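Local coordinates for 2-methyl-aconitate isomerase (Shewanella oneidensis, PDB 5K87), which catalyses the cis-trans isomerisation of 2-methyl-aconitate by base-catalysed proton abstraction, a step of propionate breakdown through the 2-methylcitrate cycle, at residues T17-K25 / L169-A177; I131-V139 / I151-G159. The protein carries 1 engineered substitution. All blocks are in the same frame, centred on the assembly; numbering follows the deposited sequence.

Contact 1: residues T17-K25 / L169-A177; sequences TYMRGGTSK and LDGVTFPAA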
loop_
_atom_site.group_PDB
_atom_site.type_symbol
_atom_site.label_atom_id
_atom_site.label_comp_id
_atom_site.label_asym_id
_atom_site.label_seq_id
_atom_site.Cartn_x
_atom_site.Cartn_y
_atom_site.Cartn_z
ATOM N N THR A 17 -1.633 -7.470 15.501
ATOM C CA THR A 17 -0.299 -6.937 15.288
ATOM C C THR A 17 -0.034 -6.899 13.789
ATOM O O THR A 17 -0.235 -7.901 13.091
ATOM C CB THR A 17 0.756 -7.817 15.962
ATOM O OG1 THR A 17 0.434 -7.965 17.350
ATOM C CG2 THR A 17 2.120 -7.183 15.845
ATOM N N TYR A 18 0.432 -5.762 13.299
ATOM C CA TYR A 18 0.771 -5.586 11.904
ATOM C C TYR A 18 2.286 -5.737 11.792
ATOM O O TYR A 18 3.039 -5.020 12.481
ATOM C CB TYR A 18 0.304 -4.197 11.491
ATOM C CG TYR A 18 0.502 -3.791 10.055
ATOM C CD1 TYR A 18 0.010 -4.556 9.000
ATOM C CD2 TYR A 18 1.134 -2.597 9.761
ATOM C CE1 TYR A 18 0.164 -4.117 7.686
ATOM C CE2 TYR A 18 1.289 -2.165 8.467
ATOM C CZ TYR A 18 0.804 -2.929 7.441
ATOM O OH TYR A 18 0.978 -2.456 6.161
ATOM N N MET A 19 2.731 -6.697 10.978
ATOM C CA MET A 19 4.146 -7.067 10.926
ATOM C C MET A 19 4.650 -7.141 9.508
ATOM O O MET A 19 3.893 -7.484 8.586
ATOM C CB MET A 19 4.394 -8.438 11.566
ATOM C CG MET A 19 3.905 -8.553 12.986
ATOM S SD MET A 19 4.372 -10.112 13.759
ATOM C CE MET A 19 6.161 -9.989 13.805
ATOM N N ARG A 20 5.933 -6.840 9.326
ATOM C CA ARG A 20 6.650 -7.291 8.144
ATOM C C ARG A 20 7.278 -8.653 8.420
ATOM O O ARG A 20 7.910 -8.850 9.469
ATOM C CB ARG A 20 7.751 -6.309 7.742
ATOM C CG ARG A 20 8.555 -6.816 6.555
ATOM C CD ARG A 20 9.789 -5.966 6.215
ATOM N NE ARG A 20 10.795 -5.957 7.281
ATOM C CZ ARG A 20 11.598 -6.975 7.574
ATOM N NH1 ARG A 20 11.530 -8.112 6.895
ATOM N NH2 ARG A 20 12.474 -6.851 8.568
ATOM N N GLY A 21 7.087 -9.601 7.505
ATOM C CA GLY A 21 7.839 -10.844 7.503
ATOM C C GLY A 21 8.451 -10.998 6.127
ATOM O O GLY A 21 7.726 -10.976 5.135
ATOM N N GLY A 22 9.773 -11.122 6.050
ATOM C CA GLY A 22 10.428 -11.151 4.755
ATOM C C GLY A 22 10.038 -9.925 3.945
ATOM O O GLY A 22 10.062 -8.797 4.454
ATOM N N THR A 23 9.636 -10.144 2.695
ATOM C CA THR A 23 9.244 -9.057 1.805
ATOM C C THR A 23 7.729 -8.844 1.746
ATOM O O THR A 23 7.219 -8.356 0.738
ATOM C CB THR A 23 9.781 -9.305 0.386
ATOM O OG1 THR A 23 9.403 -10.616 -0.059
ATOM C CG2 THR A 23 11.293 -9.235 0.380
ATOM N N SER A 24 7.025 -9.178 2.829
ATOM C CA SER A 24 5.568 -9.032 2.896
ATOM C C SER A 24 5.119 -8.366 4.186
ATOM O O SER A 24 5.853 -8.356 5.173
ATOM C CB SER A 24 4.905 -10.397 2.798
ATOM O OG SER A 24 5.356 -11.067 1.629
ATOM N N LYS A 25 3.895 -7.842 4.183
ATOM C CA LYS A 25 3.273 -7.293 5.387
ATOM C C LYS A 25 1.932 -7.964 5.592
ATOM O O LYS A 25 1.185 -8.167 4.630
ATOM C CB LYS A 25 3.042 -5.778 5.273
ATOM C CG LYS A 25 4.314 -4.962 5.152
ATOM C CD LYS A 25 4.052 -3.467 5.332
ATOM C CE LYS A 25 3.361 -2.827 4.135
ATOM N NZ LYS A 25 3.256 -1.354 4.353
ATOM N N LEU A 169 18.034 -8.373 3.546
ATOM C CA LEU A 169 17.364 -9.186 2.536
ATOM C C LEU A 169 17.098 -8.269 1.360
ATOM O O LEU A 169 16.627 -7.149 1.566
ATOM C CB LEU A 169 15.984 -9.663 3.018
ATOM C CG LEU A 169 15.588 -10.199 4.391
ATOM C CD1 LEU A 169 14.124 -10.608 4.385
ATOM C CD2 LEU A 169 16.418 -11.374 4.744
ATOM N N ASP A 170 17.349 -8.739 0.140
ATOM C CA ASP A 170 16.978 -7.972 -1.037
ATOM C C ASP A 170 15.460 -7.895 -1.121
ATOM O O ASP A 170 14.758 -8.909 -1.077
ATOM C CB ASP A 170 17.578 -8.579 -2.308
ATOM C CG ASP A 170 19.073 -8.326 -2.434
ATOM O OD1 ASP A 170 19.616 -7.511 -1.658
ATOM O OD2 ASP A 170 19.709 -8.936 -3.319
ATOM N N GLY A 171 14.955 -6.671 -1.218
ATOM C CA GLY A 171 13.528 -6.421 -1.151
ATOM C C GLY A 171 13.077 -5.891 0.200
ATOM O O GLY A 171 11.916 -5.506 0.347
ATOM N N VAL A 172 13.972 -5.898 1.188
ATOM C CA VAL A 172 13.671 -5.318 2.493
ATOM C C VAL A 172 14.584 -4.142 2.713
ATOM O O VAL A 172 15.821 -4.258 2.723
ATOM C CB VAL A 172 13.791 -6.309 3.649
ATOM C CG1 VAL A 172 13.565 -5.592 4.986
ATOM C CG2 VAL A 172 12.779 -7.428 3.474
ATOM N N THR A 173 13.933 -3.006 2.898
ATOM C CA THR A 173 14.586 -1.724 2.885
ATOM C C THR A 173 15.686 -1.609 3.953
ATOM O O THR A 173 16.782 -1.154 3.673
ATOM C CB THR A 173 13.524 -0.625 3.057
ATOM O OG1 THR A 173 12.429 -0.867 2.139
ATOM C CG2 THR A 173 14.141 0.747 2.822
ATOM N N PHE A 174 15.398 -2.070 5.159
ATOM C CA PHE A 174 16.271 -1.850 6.307
ATOM C C PHE A 174 16.694 -3.180 6.918
ATOM O O PHE A 174 15.950 -4.150 6.853
ATOM C CB PHE A 174 15.515 -1.018 7.336
ATOM C CG PHE A 174 15.062 0.323 6.821
ATOM C CD1 PHE A 174 15.956 1.375 6.711
ATOM C CD2 PHE A 174 13.745 0.538 6.450
ATOM C CE1 PHE A 174 15.544 2.613 6.242
ATOM C CE2 PHE A 174 13.328 1.781 5.977
ATOM C CZ PHE A 174 14.229 2.810 5.875
ATOM N N PRO A 175 17.884 -3.233 7.537
ATOM C CA PRO A 175 18.362 -4.482 8.139
ATOM C C PRO A 175 17.583 -4.833 9.407
ATOM O O PRO A 175 16.977 -3.964 10.031
ATOM C CB PRO A 175 19.821 -4.163 8.480
ATOM C CG PRO A 175 19.834 -2.690 8.697
ATOM C CD PRO A 175 18.845 -2.128 7.706
ATOM N N ALA A 176 17.601 -6.106 9.774
ATOM C CA ALA A 176 16.957 -6.583 10.992
ATOM C C ALA A 176 17.659 -7.870 11.426
ATOM O O ALA A 176 18.633 -8.282 10.798
ATOM C CB ALA A 176 15.470 -6.823 10.755
ATOM N N ALA A 177 17.185 -8.508 12.488
ATOM C CA ALA A 177 17.794 -9.761 12.924
ATOM C C ALA A 177 17.505 -10.883 11.932
ATOM O O ALA A 177 16.380 -11.028 11.446
ATOM C CB ALA A 177 17.300 -10.145 14.300
HETATM O O HOH W 1 13.707 -4.175 8.861
#
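R20, near the end of strand 12-21, reaches out to the loop 169-177 and lays its guanidinium against V172. CG1 of V172 sits over the centre of one face, 3.5 Å from R20 CZ, while CB of A176 lies at the edge of the group, 3.7 Å from R20 NH2. The chain leaves with CG anti to the backbone N (chi1 177°) and bends at chi3, which carries the flat group round to the turn that follows. There R20 NH1 donates to G22 O at 2.9 Å, nearly in the guanidinium plane, and is also hydrogen-bonded to S385 OG. NE forms a salt bridge with D64 of the second subunit, and water 1 joins NH2 to F174 O, so the plane is held from several sides. G21 to S24 form a type II' turn, closed by G21 N to S24 O and S24 N to G21 O. At G22 the CA meets L169 CD1 at 3.8 Å, and G22 O lies 3.2 Å from V172 CG2. T23 turns its methyl CG2 to the 169-177 loop, 3.8 Å from both D170 O and G171 O; a side chain on G171 would run into this methyl. The backbone N of T23 donates to OD1 of N111, a substrate-binding residue. Next comes S24, itself substrate-binding, whose OG is hydrogen-bonded to the bound malonate. The arrangement is a tight beta-hairpin turn at the substrate site, backed by the 169-177 loop, in a protein of the diaminopimelate epimerase clan.

Contact 2: residues I131-V139 / I151-G159; sequences IPRNGVCTV and IAHVPITDG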
loop_
_atom_site.group_PDB
_atom_site.type_symbol
_atom_site.label_atom_id
_atom_site.label_comp_id
_atom_site.label_asym_id
_atom_site.label_seq_id
_atom_site.Cartn_x
_atom_site.Cartn_y
_atom_site.Cartn_z
ATOM N N ILE A 131 11.595 -21.262 25.607
ATOM C CA ILE A 131 12.116 -19.934 25.329
ATOM C C ILE A 131 13.237 -19.636 26.306
ATOM O O ILE A 131 12.998 -19.530 27.510
ATOM C CB ILE A 131 11.043 -18.854 25.496
ATOM C CG1 ILE A 131 9.769 -19.222 24.732
ATOM C CG2 ILE A 131 11.581 -17.509 25.028
ATOM C CD1 ILE A 131 8.621 -18.283 25.000
ATOM N N PRO A 132 14.471 -19.513 25.802
ATOM C CA PRO A 132 15.575 -19.185 26.705
ATOM C C PRO A 132 15.530 -17.714 27.076
ATOM O O PRO A 132 14.817 -16.928 26.450
ATOM C CB PRO A 132 16.808 -19.463 25.850
ATOM C CG PRO A 132 16.350 -19.175 24.451
ATOM C CD PRO A 132 14.912 -19.633 24.400
ATOM N N ARG A 133 16.285 -17.337 28.097
ATOM C CA ARG A 133 16.412 -15.937 28.452
ATOM C C ARG A 133 17.168 -15.210 27.341
ATOM O O ARG A 133 16.857 -14.069 27.010
ATOM C CB ARG A 133 17.157 -15.814 29.781
ATOM C CG ARG A 133 17.261 -14.405 30.315
ATOM C CD ARG A 133 15.906 -13.881 30.731
ATOM N NE ARG A 133 15.955 -12.457 31.027
ATOM C CZ ARG A 133 14.881 -11.703 31.220
ATOM N NH1 ARG A 133 13.672 -12.244 31.143
ATOM N NH2 ARG A 133 15.015 -10.411 31.482
ATOM N N ASN A 134 18.161 -15.892 26.774
ATOM C CA ASN A 134 18.947 -15.377 25.659
ATOM C C ASN A 134 19.345 -16.524 24.752
ATOM O O ASN A 134 19.570 -17.638 25.224
ATOM C CB ASN A 134 20.223 -14.685 26.153
ATOM C CG ASN A 134 19.936 -13.437 26.961
ATOM O OD1 ASN A 134 19.640 -12.377 26.411
ATOM N ND2 ASN A 134 20.038 -13.553 28.279
ATOM N N GLY A 135 19.450 -16.258 23.458
ATOM C CA GLY A 135 19.906 -17.283 22.543
ATOM C C GLY A 135 18.977 -17.415 21.360
ATOM O O GLY A 135 18.638 -16.414 20.727
ATOM N N VAL A 136 18.569 -18.643 21.067
ATOM C CA VAL A 136 17.720 -18.917 19.918
ATOM C C VAL A 136 16.556 -19.779 20.371
ATOM O O VAL A 136 16.756 -20.809 21.014
ATOM C CB VAL A 136 18.506 -19.645 18.807
ATOM C CG1 VAL A 136 17.585 -19.979 17.634
ATOM C CG2 VAL A 136 19.673 -18.785 18.335
ATOM N N CYS A 137 15.341 -19.342 20.048
ATOM C CA CYS A 137 14.148 -20.136 20.284
ATOM C C CYS A 137 13.730 -20.799 18.977
ATOM O O CYS A 137 13.383 -20.122 18.006
ATOM C CB CYS A 137 13.010 -19.260 20.808
ATOM S SG CYS A 137 11.460 -20.141 21.045
ATOM N N THR A 138 13.773 -22.123 18.950
ATOM C CA THR A 138 13.378 -22.872 17.771
ATOM C C THR A 138 11.874 -23.135 17.821
ATOM O O THR A 138 11.389 -23.948 18.616
ATOM C CB THR A 138 14.184 -24.176 17.675
ATOM O OG1 THR A 138 15.560 -23.853 17.430
ATOM C CG2 THR A 138 13.673 -25.055 16.560
ATOM N N VAL A 139 11.135 -22.406 16.992
ATOM C CA VAL A 139 9.681 -22.496 16.979
ATOM C C VAL A 139 9.255 -23.521 15.945
ATOM O O VAL A 139 9.582 -23.391 14.756
ATOM C CB VAL A 139 9.032 -21.135 16.656
ATOM C CG1 VAL A 139 7.523 -21.254 16.689
ATOM C CG2 VAL A 139 9.496 -20.083 17.648
ATOM N N ILE A 151 10.071 -24.722 10.583
ATOM C CA ILE A 151 10.813 -24.319 11.770
ATOM C C ILE A 151 11.296 -22.881 11.610
ATOM O O ILE A 151 11.792 -22.505 10.543
ATOM C CB ILE A 151 12.042 -25.222 11.969
ATOM C CG1 ILE A 151 11.645 -26.704 11.967
ATOM C CG2 ILE A 151 12.787 -24.842 13.227
ATOM C CD1 ILE A 151 10.715 -27.104 13.088
ATOM N N ALA A 152 11.145 -22.071 12.656
ATOM C CA ALA A 152 11.725 -20.731 12.654
ATOM C C ALA A 152 12.675 -20.592 13.833
ATOM O O ALA A 152 12.275 -20.806 14.975
ATOM C CB ALA A 152 10.642 -19.678 12.730
ATOM N N HIS A 153 13.930 -20.260 13.557
ATOM C CA HIS A 153 14.925 -20.067 14.607
ATOM C C HIS A 153 14.959 -18.592 14.953
ATOM O O HIS A 153 15.604 -17.798 14.274
ATOM C CB HIS A 153 16.301 -20.561 14.152
ATOM C CG HIS A 153 16.317 -22.001 13.751
ATOM N ND1 HIS A 153 16.325 -23.030 14.667
ATOM C CD2 HIS A 153 16.320 -22.582 12.530
ATOM C CE1 HIS A 153 16.341 -24.186 14.025
ATOM N NE2 HIS A 153 16.334 -23.942 12.729
ATOM N N VAL A 154 14.240 -18.228 16.008
ATOM C CA VAL A 154 14.060 -16.823 16.349
ATOM C C VAL A 154 15.025 -16.411 17.453
ATOM O O VAL A 154 15.043 -17.030 18.511
ATOM C CB VAL A 154 12.618 -16.547 16.794
ATOM C CG1 VAL A 154 12.419 -15.065 17.089
ATOM C CG2 VAL A 154 11.629 -17.044 15.735
ATOM N N PRO A 155 15.816 -15.361 17.213
ATOM C CA PRO A 155 16.753 -14.922 18.253
ATOM C C PRO A 155 16.037 -14.250 19.419
ATOM O O PRO A 155 15.044 -13.529 19.230
ATOM C CB PRO A 155 17.651 -13.930 17.519
ATOM C CG PRO A 155 16.787 -13.390 16.413
ATOM C CD PRO A 155 15.920 -14.549 15.987
ATOM N N ILE A 156 16.556 -14.488 20.622
ATOM C CA ILE A 156 15.983 -13.995 21.868
ATOM C C ILE A 156 17.016 -13.177 22.646
ATOM O O ILE A 156 18.170 -13.594 22.779
ATOM C CB ILE A 156 15.547 -15.164 22.776
ATOM C CG1 ILE A 156 14.578 -16.106 22.045
ATOM C CG2 ILE A 156 14.931 -14.641 24.067
ATOM C CD1 ILE A 156 13.227 -15.488 21.685
ATOM N N THR A 157 16.603 -12.020 23.148
ATOM C CA THR A 157 17.431 -11.203 24.033
ATOM C C THR A 157 16.574 -10.760 25.210
ATOM O O THR A 157 15.486 -10.218 25.017
ATOM C CB THR A 157 17.969 -9.968 23.307
ATOM O OG1 THR A 157 18.852 -10.379 22.254
ATOM C CG2 THR A 157 18.715 -9.052 24.278
ATOM N N ASP A 158 17.047 -11.016 26.429
ATOM C CA ASP A 158 16.334 -10.605 27.642
ATOM C C ASP A 158 14.895 -11.118 27.649
ATOM O O ASP A 158 13.967 -10.395 28.016
ATOM C CB ASP A 158 16.372 -9.081 27.819
ATOM C CG ASP A 158 17.782 -8.550 28.011
ATOM O OD1 ASP A 158 18.603 -9.263 28.625
ATOM O OD2 ASP A 158 18.074 -7.426 27.545
ATOM N N GLY A 159 14.722 -12.367 27.232
ATOM C CA GLY A 159 13.428 -13.018 27.251
ATOM C C GLY A 159 12.427 -12.527 26.218
ATOM O O GLY A 159 11.259 -12.901 26.278
HETATM O O HOH W 2 18.843 -11.459 30.155
HETATM O O HOH W 3 20.910 -10.196 27.466
#
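T138 and H153 lie side by side on one face of an antiparallel strand pair, joined by a hydrogen bond of 3.0 Å between T138 OG1 and H153 ND1. With CG anti to its carbonyl carbon (chi1 -58°), H153 turns ND1 to this hydroxyl and NE2 to E182, satisfying both ring nitrogens. With an alanine here, T138 OG1 and the E182 carboxylate are both likely to lose this mate. The backbones pair through G135 with I156, C137 with V154 and V139 with A152, two bonds each. On the other face I156 CG1 packs on C137 CB at 3.7 Å, and I121 of helix 113-122 covers both.

At the open end, R133 O before the first strand accepts G159 N after the second at 2.7 Å, on an in-plane lone pair. N134 OD1 takes D158 N at 2.9 Å from above its carbonyl plane, plus a proton from water 3. Water 2 accepts from R133 NE and N134 ND2; both waters donate to D158 OD1. D158 O lies over one R133 guanidinium face, toward its rim. Pairing at every second residue marks an antiparallel ladder; strands 135-143 and 148-157, consecutive in the chain, make it a beta hairpin.

Contact 1 is almost wholly buried, beside the substrate site and against the second subunit, whereas contact 2 runs from a buried face under helix 113-122 to a solvent-facing end and meets no other chain of the assembly. Residues 17-25 also pack on helix 113-122, and both contacts reach the same strand network. Residues 17-25 and 169-177 share no direct hydrogen bond and bury 267 Å², relying on apolar packing round one arginine; 131-139 and 151-159 bury 722 Å² along a ladder of backbone bonds, with waters at its outer end. Along the chain, the hairpin of contact 2 falls between the two segments of contact 1, and A177 CB touches P155 CG at 3.9 Å.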